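Local coordinates for multidrug resistance protein (Vibrio cholerae, PDB 1YC9) that probably serves as the trimeric outer-membrane exit duct of a multidrug efflux system and could take part in resistance to puromycin, acriflavine and tetraphenylarsonium, at residues L215-L220 / A232-P237; A33-L38 / N149-L154; I39-Q44 / P228-S233; N25-Y30 / A138-I143. The protein carries 1 engineered substitution. One frame throughout, in Å; residues are numbered along the deposited sequence.

All four contacts lie near the middle of the long alpha barrel, where short N-terminal elements and the connection between helices 189-223 and 260-281 pack outside the long helices. Contacts 2 and 3 share helix 33-44, their centres about 10 Å apart; contacts 1 and 3 share Ala-232 and Ser-233, with centres about 9 Å apart. The centre of contact 2 is also about 9 Å from that of contact 1, the two linked through Pro-237 against Tyr-151. Contact 4 uses the same long helix 117-183 as contact 2, about 11 Å away centre to centre, and meets contact 3 where Trp-27 packs on Ile-39 and Leu-43. The side chains of Glu-41 (contact 3) and Arg-140 (contact 4) each lie about 13 Å from a bound mercury(II) ion.

Contact 1 (L215-L220 / A232-P237); sequences LQKNAL and ASIEEP
Lys-217 places CG opposite its carbonyl carbon (chi1 -68°) and then runs fully extended, which carries its ammonium end out from helix 189-223 to the backbone of Ile-234; Ile-234 in turn has CG1 beside its own N (chi1 -59°) and CD1 extended beyond it, turned to the helix. The site belongs to the equatorial region of an outer membrane factor of the TolC type, where the chain leaving helix 189-223 folds back alongside it. The two side chains slide past each other in opposite directions, with Lys-217 CG 4.0 Å from Ile-234 CB. At the far end Lys-217 NZ gives a weak hydrogen bond to Ile-234 O (3.0 Å); its stronger partner is the hydroxyl of Tyr-158, so the ammonium group links its own helix 189-223 to both the loop and helix 117-183. Ile-234 is buried, and Gln-34 of helix 33-44 lies against it as well. One turn along, Leu-220 also faces the loop while touching Leu-154 of helix 117-183. On another side of helix 189-223, Asn-218 is hydrogen-bonded to Asp-358 of a neighbouring subunit. Ile-234 CD1 ends 3.8 Å from Leu-220 CB and 3.6 Å from Lys-217 O.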
loop_
_atom_site.group_PDB
_atom_site.type_symbol
_atom_site.label_atom_id
_atom_site.label_comp_id
_atom_site.label_asym_id
_atom_site.label_seq_id
_atom_site.Cartn_x
_atom_site.Cartn_y
_atom_site.Cartn_z
ATOM N N LEU A 215 15.032 -2.170 20.898
ATOM C CA LEU A 215 14.035 -1.913 19.895
ATOM C C LEU A 215 13.644 -3.170 19.145
ATOM O O LEU A 215 12.471 -3.388 18.862
ATOM C CB LEU A 215 14.540 -0.880 18.880
ATOM C CG LEU A 215 14.739 0.530 19.435
ATOM C CD1 LEU A 215 15.326 1.409 18.364
ATOM C CD2 LEU A 215 13.417 1.129 20.029
ATOM N N GLN A 216 14.616 -3.997 18.847
ATOM C CA GLN A 216 14.341 -5.237 18.147
ATOM C C GLN A 216 13.553 -6.231 19.014
ATOM O O GLN A 216 12.655 -6.917 18.535
ATOM C CB GLN A 216 15.616 -5.871 17.685
ATOM C CG GLN A 216 15.343 -6.937 16.624
ATOM C CD GLN A 216 14.877 -6.360 15.271
ATOM O OE1 GLN A 216 14.444 -7.109 14.450
ATOM N NE2 GLN A 216 14.966 -5.045 15.064
ATOM N N LYS A 217 13.822 -6.256 20.305
ATOM C CA LYS A 217 12.993 -7.039 21.233
ATOM C C LYS A 217 11.546 -6.536 21.314
ATOM O O LYS A 217 10.607 -7.335 21.374
ATOM C CB LYS A 217 13.564 -7.044 22.641
ATOM C CG LYS A 217 14.859 -7.809 22.760
ATOM C CD LYS A 217 15.486 -7.559 24.139
ATOM C CE LYS A 217 16.721 -8.443 24.283
ATOM N NZ LYS A 217 17.323 -8.387 25.615
ATOM N N ASN A 218 11.384 -5.217 21.331
ATOM C CA ASN A 218 10.082 -4.621 21.281
ATOM C C ASN A 218 9.355 -5.109 20.005
ATOM O O ASN A 218 8.172 -5.446 20.076
ATOM C CB ASN A 218 10.135 -3.100 21.300
ATOM C CG ASN A 218 10.682 -2.520 22.616
ATOM O OD1 ASN A 218 10.881 -3.238 23.598
ATOM N ND2 ASN A 218 10.948 -1.249 22.608
ATOM N N ALA A 219 10.052 -5.148 18.874
ATOM C CA ALA A 219 9.416 -5.481 17.605
ATOM C C ALA A 219 8.973 -6.956 17.609
ATOM O O ALA A 219 7.876 -7.297 17.119
ATOM C CB ALA A 219 10.329 -5.190 16.429
ATOM N N LEU A 220 9.847 -7.801 18.128
ATOM C CA LEU A 220 9.538 -9.229 18.312
ATOM C C LEU A 220 8.320 -9.439 19.200
ATOM O O LEU A 220 7.430 -10.204 18.858
ATOM C CB LEU A 220 10.728 -9.999 18.844
ATOM C CG LEU A 220 11.847 -10.336 17.863
ATOM C CD1 LEU A 220 13.211 -10.696 18.529
ATOM C CD2 LEU A 220 11.413 -11.497 16.909
ATOM N N ALA A 232 10.839 -8.299 27.634
ATOM C CA ALA A 232 11.708 -8.328 28.822
ATOM C C ALA A 232 12.293 -9.676 29.073
ATOM O O ALA A 232 13.305 -9.803 29.765
ATOM C CB ALA A 232 10.921 -7.883 30.073
ATOM N N SER A 233 11.666 -10.698 28.524
ATOM C CA SER A 233 12.150 -12.046 28.700
ATOM C C SER A 233 12.826 -12.549 27.429
ATOM O O SER A 233 13.171 -13.704 27.332
ATOM C CB SER A 233 11.011 -12.955 29.151
ATOM O OG SER A 233 10.035 -13.092 28.142
ATOM N N ILE A 234 13.035 -11.693 26.440
ATOM C CA ILE A 234 13.780 -12.133 25.267
ATOM C C ILE A 234 15.275 -12.012 25.504
ATOM O O ILE A 234 15.759 -10.947 25.859
ATOM C CB ILE A 234 13.395 -11.355 23.984
ATOM C CG1 ILE A 234 11.910 -11.534 23.700
ATOM C CG2 ILE A 234 14.258 -11.855 22.831
ATOM C CD1 ILE A 234 11.375 -10.708 22.475
ATOM N N GLU A 235 15.991 -13.108 25.278
ATOM C CA GLU A 235 17.437 -13.183 25.501
ATOM C C GLU A 235 18.191 -13.365 24.187
ATOM O O GLU A 235 17.599 -13.484 23.108
ATOM C CB GLU A 235 17.706 -14.322 26.483
ATOM N N GLU A 236 19.516 -13.337 24.282
ATOM C CA GLU A 236 20.410 -13.649 23.187
ATOM C C GLU A 236 20.060 -14.932 22.427
ATOM O O GLU A 236 19.944 -16.024 23.032
ATOM C CB GLU A 236 21.856 -13.749 23.698
ATOM C CG GLU A 236 22.867 -13.817 22.581
ATOM C CD GLU A 236 24.316 -13.838 23.033
ATOM O OE1 GLU A 236 24.591 -14.100 24.214
ATOM O OE2 GLU A 236 25.177 -13.627 22.161
ATOM N N PRO A 237 19.904 -14.830 21.104
ATOM C CA PRO A 237 19.674 -16.019 20.271
ATOM C C PRO A 237 20.838 -16.993 20.277
ATOM O O PRO A 237 21.992 -16.588 20.476
ATOM C CB PRO A 237 19.525 -15.443 18.862
ATOM C CG PRO A 237 19.067 -14.018 19.093
ATOM C CD PRO A 237 19.868 -13.595 20.286
#

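Contact 2 (A33-L38 / N149-L154); sequences AQLNHL and NAYAEL
Tyr-151 carries nearly the whole contact from helix 117-183, lodging its ring against the first turns of helix 33-44. Its CG lies opposite the backbone N (chi1 -157°), an orientation that sends the ring across the 11.3 Å between the axes of the two segments. Leu-35 CD1 sits over one ring face in a CH-pi contact, 4.1 Å from the centroid and 25° off the normal, nearer the CG side than the hydroxyl. A turn later Leu-38 CD1 comes obliquely to the ring, 3.8 Å from Tyr-151 CE1, its side chain crossing that of the tyrosine at about a right angle. Toward the phenol end, Gln-34 CB is 3.4 Å from Tyr-151 OH, and that buried hydroxyl is hydrogen-bonded to Asp-32, just ahead of the helix. Ala-152 follows on a different side of its helix and packs on Phe-423 and Leu-427 of helix 398-433. Leu-154 points back toward helix 33-44 and touches Leu-220 of helix 189-223. The segments run roughly antiparallel, at 147°. As in other TolC-type folds, the short helix 33-44 lies outside the long-helix bundle of the alpha barrel, with 189-223 and 398-433 also flanking 149-154.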
loop_
_atom_site.group_PDB
_atom_site.type_symbol
_atom_site.label_atom_id
_atom_site.label_comp_id
_atom_site.label_asym_id
_atom_site.label_seq_id
_atom_site.Cartn_x
_atom_site.Cartn_y
_atom_site.Cartn_z
ATOM N N ALA A 33 15.210 -22.901 21.038
ATOM C CA ALA A 33 13.885 -23.002 21.605
ATOM C C ALA A 33 13.127 -21.720 21.945
ATOM O O ALA A 33 11.922 -21.671 21.816
ATOM C CB ALA A 33 13.986 -23.795 22.956
ATOM N N GLN A 34 13.817 -20.661 22.328
ATOM C CA GLN A 34 13.455 -19.296 22.007
ATOM C C GLN A 34 12.734 -18.947 20.725
ATOM O O GLN A 34 11.607 -18.430 20.796
ATOM C CB GLN A 34 14.529 -18.277 22.369
ATOM C CG GLN A 34 13.872 -16.913 22.710
ATOM C CD GLN A 34 14.840 -15.867 23.107
ATOM O OE1 GLN A 34 15.859 -15.631 22.424
ATOM N NE2 GLN A 34 14.509 -15.174 24.171
ATOM N N LEU A 35 13.371 -19.201 19.603
ATOM C CA LEU A 35 12.736 -18.921 18.324
ATOM C C LEU A 35 11.480 -19.747 18.196
ATOM O O LEU A 35 10.410 -19.252 17.856
ATOM C CB LEU A 35 13.697 -19.234 17.196
ATOM C CG LEU A 35 13.131 -19.008 15.782
ATOM C CD1 LEU A 35 12.587 -17.583 15.673
ATOM C CD2 LEU A 35 14.202 -19.262 14.753
ATOM N N ASN A 36 11.609 -21.040 18.478
ATOM C CA ASN A 36 10.466 -21.946 18.465
ATOM C C ASN A 36 9.297 -21.429 19.256
ATOM O O ASN A 36 8.179 -21.478 18.789
ATOM C CB ASN A 36 10.854 -23.311 19.050
ATOM C CG ASN A 36 11.820 -24.041 18.189
ATOM O OD1 ASN A 36 12.149 -23.609 17.088
ATOM N ND2 ASN A 36 12.289 -25.188 18.684
ATOM N N HIS A 37 9.558 -20.958 20.470
ATOM C CA HIS A 37 8.507 -20.482 21.345
ATOM C C HIS A 37 7.812 -19.197 20.816
ATOM O O HIS A 37 6.578 -19.074 20.879
ATOM C CB HIS A 37 9.039 -20.217 22.738
ATOM C CG HIS A 37 8.004 -20.401 23.801
ATOM N ND1 HIS A 37 7.140 -19.394 24.180
ATOM C CD2 HIS A 37 7.678 -21.482 24.559
ATOM C CE1 HIS A 37 6.323 -19.843 25.119
ATOM N NE2 HIS A 37 6.631 -21.105 25.370
ATOM N N LEU A 38 8.617 -18.266 20.306
ATOM C CA LEU A 38 8.101 -17.037 19.696
ATOM C C LEU A 38 7.175 -17.357 18.529
ATOM O O LEU A 38 6.071 -16.845 18.471
ATOM C CB LEU A 38 9.269 -16.156 19.214
ATOM C CG LEU A 38 10.062 -15.482 20.328
ATOM C CD1 LEU A 38 11.365 -14.903 19.817
ATOM C CD2 LEU A 38 9.227 -14.419 20.981
ATOM N N ASN A 149 12.942 -13.462 10.609
ATOM C CA ASN A 149 13.758 -12.368 10.079
ATOM C C ASN A 149 14.066 -11.293 11.129
ATOM O O ASN A 149 15.217 -10.852 11.204
ATOM C CB ASN A 149 13.185 -11.764 8.808
ATOM C CG ASN A 149 13.431 -12.656 7.589
ATOM O OD1 ASN A 149 14.548 -12.978 7.252
ATOM N ND2 ASN A 149 12.372 -13.054 6.957
ATOM N N ALA A 150 13.096 -11.011 11.996
ATOM C CA ALA A 150 13.308 -10.084 13.097
ATOM C C ALA A 150 14.318 -10.688 14.099
ATOM O O ALA A 150 15.209 -9.994 14.590
ATOM C CB ALA A 150 12.012 -9.686 13.726
ATOM N N TYR A 151 14.252 -12.013 14.255
ATOM C CA TYR A 151 15.152 -12.763 15.096
ATOM C C TYR A 151 16.570 -12.798 14.550
ATOM O O TYR A 151 17.533 -12.643 15.306
ATOM C CB TYR A 151 14.590 -14.170 15.318
ATOM C CG TYR A 151 15.092 -14.871 16.561
ATOM C CD1 TYR A 151 14.625 -14.522 17.817
ATOM C CD2 TYR A 151 16.010 -15.916 16.458
ATOM C CE1 TYR A 151 15.071 -15.170 18.960
ATOM C CE2 TYR A 151 16.442 -16.577 17.574
ATOM C CZ TYR A 151 15.979 -16.204 18.817
ATOM O OH TYR A 151 16.425 -16.859 19.908
ATOM N N ALA A 152 16.698 -12.950 13.234
ATOM C CA ALA A 152 17.946 -12.870 12.553
ATOM C C ALA A 152 18.641 -11.553 12.836
ATOM O O ALA A 152 19.844 -11.519 13.069
ATOM C CB ALA A 152 17.784 -13.047 11.058
ATOM N N GLU A 153 17.855 -10.482 12.820
ATOM C CA GLU A 153 18.387 -9.182 13.081
ATOM C C GLU A 153 18.800 -9.067 14.542
ATOM O O GLU A 153 19.854 -8.493 14.833
ATOM C CB GLU A 153 17.351 -8.126 12.723
ATOM C CG GLU A 153 17.787 -6.692 13.012
ATOM C CD GLU A 153 19.029 -6.222 12.288
ATOM O OE1 GLU A 153 19.441 -5.094 12.629
ATOM O OE2 GLU A 153 19.676 -6.903 11.438
ATOM N N LEU A 154 17.978 -9.592 15.444
ATOM C CA LEU A 154 18.322 -9.603 16.874
ATOM C C LEU A 154 19.689 -10.285 17.054
ATOM O O LEU A 154 20.554 -9.782 17.752
ATOM C CB LEU A 154 17.250 -10.299 17.697
ATOM C CG LEU A 154 17.475 -10.259 19.198
ATOM C CD1 LEU A 154 17.401 -8.806 19.701
ATOM C CD2 LEU A 154 16.469 -11.082 19.933
#

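Contact 3 (I39-Q44 / P228-S233); sequences IEEALQ and PDRAAS
Both carboxylate oxygens of Glu-41 are gripped twice. OE2 accepts from Arg-230 NH1 and is also hydrogen-bonded to His-37 ND1, one turn earlier on the same helix; OE1 accepts from Arg-230 NE and is also hydrogen-bonded to Gln-226 NE2. The arginine meets the acid side-on in a two-pronged salt bridge. Arg-230 NE lies 2.9 Å from Glu-41 OE1 with an N-H...O angle of 173°, and Arg-230 NH1 lies 2.8 Å from Glu-41 OE2 at 164°. Each oxygen offers its syn lone pair, and both lie close to the guanidinium plane; carboxylate and guanidinium are only 16° from coplanar, so the pair forms an almost flat, edge-on ring of bonds that fixes the rotation of both groups.

The two backbones stay well apart, 11.0 Å between the CA atoms of Glu-41 and Arg-230, and the gap is bridged by side chains approaching from opposite directions. Glu-41 is extended beyond CG, whereas Arg-230 bends at chi2 before straightening again. In the equatorial region of this TolC-like fold, the bridge clips the outer helix 33-44 to the turn that follows helix 189-223. The Arg-230 side chain also packs on Ala-221 of that helix, and Leu-38 lies against its guanidinium. With four polar contacts around it, the carboxylate probably remains ionised. Within the turn, Ser-233 OG makes a weak hydrogen bond to Arg-230 O, 3.3 Å away, and Pro-228 touches Ala-357 of a neighbouring subunit.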
loop_
_atom_site.group_PDB
_atom_site.type_symbol
_atom_site.label_atom_id
_atom_site.label_comp_id
_atom_site.label_asym_id
_atom_site.label_seq_id
_atom_site.Cartn_x
_atom_site.Cartn_y
_atom_site.Cartn_z
ATOM N N ILE A 39 7.592 -18.247 17.640
ATOM C CA ILE A 39 6.762 -18.538 16.495
ATOM C C ILE A 39 5.498 -19.289 16.961
ATOM O O ILE A 39 4.355 -18.943 16.605
ATOM C CB ILE A 39 7.563 -19.251 15.430
ATOM C CG1 ILE A 39 8.591 -18.258 14.860
ATOM C CG2 ILE A 39 6.663 -19.782 14.355
ATOM C CD1 ILE A 39 9.539 -18.846 13.859
ATOM N N GLU A 40 5.689 -20.281 17.824
ATOM C CA GLU A 40 4.566 -21.032 18.359
ATOM C C GLU A 40 3.503 -20.180 19.039
ATOM O O GLU A 40 2.326 -20.366 18.777
ATOM C CB GLU A 40 5.082 -22.127 19.271
ATOM C CG GLU A 40 5.770 -23.181 18.413
ATOM C CD GLU A 40 6.789 -24.111 18.967
ATOM O OE1 GLU A 40 6.834 -24.215 20.207
ATOM O OE2 GLU A 40 7.614 -24.664 18.202
ATOM N N GLU A 41 3.929 -19.211 19.847
ATOM C CA GLU A 41 3.037 -18.231 20.471
ATOM C C GLU A 41 2.213 -17.469 19.432
ATOM O O GLU A 41 0.989 -17.348 19.578
ATOM C CB GLU A 41 3.823 -17.211 21.312
ATOM C CG GLU A 41 4.361 -17.719 22.633
ATOM C CD GLU A 41 5.408 -16.747 23.209
ATOM O OE1 GLU A 41 5.090 -15.569 23.418
ATOM O OE2 GLU A 41 6.562 -17.145 23.421
ATOM N N ALA A 42 2.895 -16.936 18.421
ATOM C CA ALA A 42 2.263 -16.158 17.365
ATOM C C ALA A 42 1.257 -16.996 16.581
ATOM O O ALA A 42 0.245 -16.489 16.188
ATOM C CB ALA A 42 3.301 -15.608 16.400
ATOM N N LEU A 43 1.585 -18.270 16.310
ATOM C CA LEU A 43 0.684 -19.145 15.567
ATOM C C LEU A 43 -0.498 -19.729 16.388
ATOM O O LEU A 43 -1.417 -20.302 15.829
ATOM C CB LEU A 43 1.493 -20.255 14.902
ATOM C CG LEU A 43 2.445 -19.757 13.794
ATOM C CD1 LEU A 43 3.203 -20.941 13.159
ATOM C CD2 LEU A 43 1.754 -18.915 12.709
ATOM N N GLN A 44 -0.451 -19.575 17.707
ATOM C CA GLN A 44 -1.522 -20.077 18.563
ATOM C C GLN A 44 -2.593 -19.012 18.775
ATOM O O GLN A 44 -3.788 -19.272 18.634
ATOM C CB GLN A 44 -0.960 -20.532 19.911
ATOM C CG GLN A 44 -1.912 -21.395 20.723
ATOM N N PRO A 228 4.777 -4.965 25.264
ATOM C CA PRO A 228 6.213 -4.880 25.503
ATOM C C PRO A 228 6.794 -5.573 26.724
ATOM O O PRO A 228 8.024 -5.645 26.762
ATOM C CB PRO A 228 6.460 -3.369 25.512
ATOM C CG PRO A 228 5.190 -2.770 25.899
ATOM C CD PRO A 228 4.127 -3.649 25.328
ATOM N N ASP A 229 5.993 -6.122 27.652
ATOM C CA ASP A 229 6.483 -7.018 28.725
ATOM C C ASP A 229 7.038 -8.374 28.256
ATOM O O ASP A 229 7.862 -8.999 28.927
ATOM C CB ASP A 229 5.341 -7.347 29.698
ATOM C CG ASP A 229 5.177 -6.304 30.791
ATOM O OD1 ASP A 229 5.198 -5.089 30.481
ATOM O OD2 ASP A 229 5.014 -6.619 31.991
ATOM N N ARG A 230 6.532 -8.871 27.142
ATOM C CA ARG A 230 7.112 -10.028 26.496
ATOM C C ARG A 230 8.562 -9.786 26.058
ATOM O O ARG A 230 9.368 -10.738 25.942
ATOM C CB ARG A 230 6.258 -10.419 25.281
ATOM C CG ARG A 230 6.740 -11.607 24.508
ATOM C CD ARG A 230 6.773 -12.881 25.375
ATOM N NE ARG A 230 7.241 -14.069 24.697
ATOM C CZ ARG A 230 8.498 -14.471 24.629
ATOM N NH1 ARG A 230 8.775 -15.622 24.033
ATOM N NH2 ARG A 230 9.482 -13.744 25.137
ATOM N N ALA A 231 8.882 -8.544 25.742
ATOM C CA ALA A 231 10.222 -8.216 25.270
ATOM C C ALA A 231 11.287 -8.401 26.375
ATOM O O ALA A 231 12.464 -8.679 26.077
ATOM C CB ALA A 231 10.242 -6.795 24.736
ATOM N N ALA A 232 10.839 -8.299 27.634
ATOM C CA ALA A 232 11.708 -8.328 28.822
ATOM C C ALA A 232 12.293 -9.676 29.073
ATOM O O ALA A 232 13.305 -9.803 29.765
ATOM C CB ALA A 232 10.921 -7.883 30.073
ATOM N N SER A 233 11.666 -10.698 28.524
ATOM C CA SER A 233 12.150 -12.046 28.700
ATOM C C SER A 233 12.826 -12.549 27.429
ATOM O O SER A 233 13.171 -13.704 27.332
ATOM C CB SER A 233 11.011 -12.955 29.151
ATOM O OG SER A 233 10.035 -13.092 28.142
#

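Contact 4 (N25-Y30 / A138-I143); sequences NWWQRY and AARLMI
A partly buried, mixed polar and aromatic contact joins the loop and 3-10 segment (25-30) ahead of helix 33-44 to the long helix 117-183, with Arg-140 as its centre. CG of Arg-140 stands opposite the backbone N (chi1 -170°) and the chain stays extended to NE, which delivers the guanidinium to the start of that segment. There Arg-140 NH2 donates to Asn-25 OD1 over 3.0 Å, with an N-H...O angle of 162°. The donor lies almost in line with the C=O bond of the amide, and amide and guanidinium are nearly coplanar. Arg-140 NH1 has its main partner in the backbone carbonyl of Ala-24, so two residues in succession hold the cation; a water accepts from Arg-140 NH1 at 3.3 Å and, weakly, from Trp-26 NE1.

The six-membered ring of Trp-27 approaches the same group, its CH2 3.7 Å from Arg-140 NH1, which sits at the edge of the indole. Trp-27 CE3 in turn stands 3.6 Å above one face of the Trp-26 ring, and Leu-141 CD2 packs 4.1 Å from Trp-26 NE1. Both indoles are buried: Trp-27 reaches Ile-39 and Leu-43 of helix 33-44, Trp-26 reaches Leu-427 and Ile-430 of helix 398-433. Such packing of N-terminal elements against the long helices is characteristic of the equatorial domain that girdles the alpha barrel in TolC-type outer membrane factors.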
loop_
_atom_site.group_PDB
_atom_site.type_symbol
_atom_site.label_atom_id
_atom_site.label_comp_id
_atom_site.label_asym_id
_atom_site.label_seq_id
_atom_site.Cartn_x
_atom_site.Cartn_y
_atom_site.Cartn_z
ATOM N N ASN A 25 7.079 -27.112 10.377
ATOM C CA ASN A 25 7.660 -26.267 11.424
ATOM C C ASN A 25 9.159 -26.062 11.213
ATOM O O ASN A 25 9.978 -26.364 12.070
ATOM C CB ASN A 25 7.382 -26.850 12.805
ATOM C CG ASN A 25 5.890 -27.024 13.075
ATOM O OD1 ASN A 25 5.066 -26.299 12.564
ATOM N ND2 ASN A 25 5.556 -27.981 13.914
ATOM N N TRP A 26 9.487 -25.465 10.076
ATOM C CA TRP A 26 10.843 -25.361 9.557
ATOM C C TRP A 26 11.831 -24.610 10.447
ATOM O O TRP A 26 13.033 -24.798 10.346
ATOM C CB TRP A 26 10.798 -24.739 8.138
ATOM C CG TRP A 26 9.997 -23.455 8.139
ATOM C CD1 TRP A 26 8.690 -23.311 7.815
ATOM C CD2 TRP A 26 10.458 -22.133 8.543
ATOM N NE1 TRP A 26 8.299 -22.002 8.008
ATOM C CE2 TRP A 26 9.362 -21.255 8.443
ATOM C CE3 TRP A 26 11.673 -21.620 8.997
ATOM C CZ2 TRP A 26 9.452 -19.877 8.770
ATOM C CZ3 TRP A 26 11.764 -20.264 9.323
ATOM C CH2 TRP A 26 10.664 -19.411 9.208
ATOM N N TRP A 27 11.322 -23.723 11.299
ATOM C CA TRP A 27 12.157 -22.920 12.187
ATOM C C TRP A 27 12.856 -23.784 13.243
ATOM O O TRP A 27 13.891 -23.380 13.810
ATOM C CB TRP A 27 11.321 -21.860 12.898
ATOM C CG TRP A 27 10.088 -22.413 13.555
ATOM C CD1 TRP A 27 9.985 -22.918 14.820
ATOM C CD2 TRP A 27 8.785 -22.499 12.980
ATOM N NE1 TRP A 27 8.694 -23.315 15.062
ATOM C CE2 TRP A 27 7.938 -23.078 13.944
ATOM C CE3 TRP A 27 8.243 -22.170 11.718
ATOM C CZ2 TRP A 27 6.598 -23.327 13.700
ATOM C CZ3 TRP A 27 6.902 -22.409 11.487
ATOM C CH2 TRP A 27 6.094 -22.990 12.475
ATOM N N GLN A 28 12.286 -24.966 13.494
ATOM C CA GLN A 28 12.883 -25.896 14.448
ATOM C C GLN A 28 14.267 -26.352 14.036
ATOM O O GLN A 28 15.050 -26.748 14.893
ATOM C CB GLN A 28 11.946 -27.100 14.722
ATOM C CG GLN A 28 10.695 -26.736 15.492
ATOM C CD GLN A 28 9.706 -27.891 15.593
ATOM O OE1 GLN A 28 9.858 -28.916 14.922
ATOM N NE2 GLN A 28 8.695 -27.709 16.375
ATOM N N ARG A 29 14.579 -26.302 12.746
ATOM C CA ARG A 29 15.882 -26.735 12.311
ATOM C C ARG A 29 17.015 -25.884 12.866
ATOM O O ARG A 29 18.146 -26.347 12.900
ATOM C CB ARG A 29 15.935 -26.948 10.790
ATOM C CG ARG A 29 16.518 -25.853 9.932
ATOM C CD ARG A 29 16.663 -26.289 8.454
ATOM N NE ARG A 29 18.050 -26.494 8.004
ATOM C CZ ARG A 29 18.552 -27.635 7.502
ATOM N NH1 ARG A 29 19.825 -27.677 7.114
ATOM N NH2 ARG A 29 17.815 -28.741 7.390
ATOM N N TYR A 30 16.725 -24.671 13.371
ATOM C CA TYR A 30 17.766 -23.816 13.943
ATOM C C TYR A 30 18.108 -24.117 15.411
ATOM O O TYR A 30 19.012 -23.518 15.975
ATOM C CB TYR A 30 17.434 -22.308 13.724
ATOM C CG TYR A 30 17.132 -22.021 12.295
ATOM C CD1 TYR A 30 18.117 -22.144 11.328
ATOM C CD2 TYR A 30 15.839 -21.698 11.875
ATOM C CE1 TYR A 30 17.847 -21.942 10.000
ATOM C CE2 TYR A 30 15.563 -21.468 10.499
ATOM C CZ TYR A 30 16.562 -21.561 9.596
ATOM O OH TYR A 30 16.310 -21.377 8.250
ATOM N N ALA A 138 -0.159 -18.879 3.088
ATOM C CA ALA A 138 0.731 -17.730 2.883
ATOM C C ALA A 138 0.788 -16.839 4.131
ATOM O O ALA A 138 1.877 -16.339 4.474
ATOM C CB ALA A 138 0.340 -16.907 1.633
ATOM N N ALA A 139 -0.333 -16.699 4.839
ATOM C CA ALA A 139 -0.383 -15.863 6.038
ATOM C C ALA A 139 0.414 -16.500 7.172
ATOM O O ALA A 139 1.159 -15.799 7.890
ATOM C CB ALA A 139 -1.843 -15.593 6.519
ATOM N N ARG A 140 0.301 -17.817 7.321
ATOM C CA ARG A 140 1.119 -18.500 8.283
ATOM C C ARG A 140 2.605 -18.262 7.995
ATOM O O ARG A 140 3.385 -17.991 8.906
ATOM C CB ARG A 140 0.828 -19.980 8.216
ATOM C CG ARG A 140 1.456 -20.770 9.351
ATOM C CD ARG A 140 1.619 -22.220 8.984
ATOM N NE ARG A 140 1.778 -23.099 10.145
ATOM C CZ ARG A 140 2.850 -23.841 10.383
ATOM N NH1 ARG A 140 3.918 -23.763 9.600
ATOM N NH2 ARG A 140 2.877 -24.648 11.436
ATOM N N LEU A 141 2.979 -18.372 6.724
ATOM C CA LEU A 141 4.356 -18.164 6.289
ATOM C C LEU A 141 4.824 -16.749 6.565
ATOM O O LEU A 141 5.963 -16.532 6.964
ATOM C CB LEU A 141 4.486 -18.457 4.796
ATOM C CG LEU A 141 5.736 -19.055 4.133
ATOM C CD1 LEU A 141 6.273 -18.175 2.993
ATOM C CD2 LEU A 141 6.828 -19.580 5.079
ATOM N N MET A 142 3.941 -15.781 6.347
ATOM C CA MET A 142 4.282 -14.377 6.546
ATOM C C MET A 142 4.515 -14.075 8.022
ATOM O O MET A 142 5.368 -13.259 8.373
ATOM C CB MET A 142 3.177 -13.473 5.993
ATOM C CG MET A 142 3.409 -11.991 6.233
ATOM S SD MET A 142 2.159 -10.955 5.448
ATOM C CE MET A 142 0.675 -11.541 6.260
ATOM N N ILE A 143 3.751 -14.741 8.881
ATOM C CA ILE A 143 3.929 -14.626 10.327
ATOM C C ILE A 143 5.244 -15.246 10.795
ATOM O O ILE A 143 6.052 -14.609 11.488
ATOM C CB ILE A 143 2.725 -15.255 11.073
ATOM C CG1 ILE A 143 1.464 -14.414 10.827
ATOM C CG2 ILE A 143 2.949 -15.324 12.564
ATOM C CD1 ILE A 143 0.183 -15.130 11.180
HETATM O O HOH W 1 5.006 -21.336 7.708
#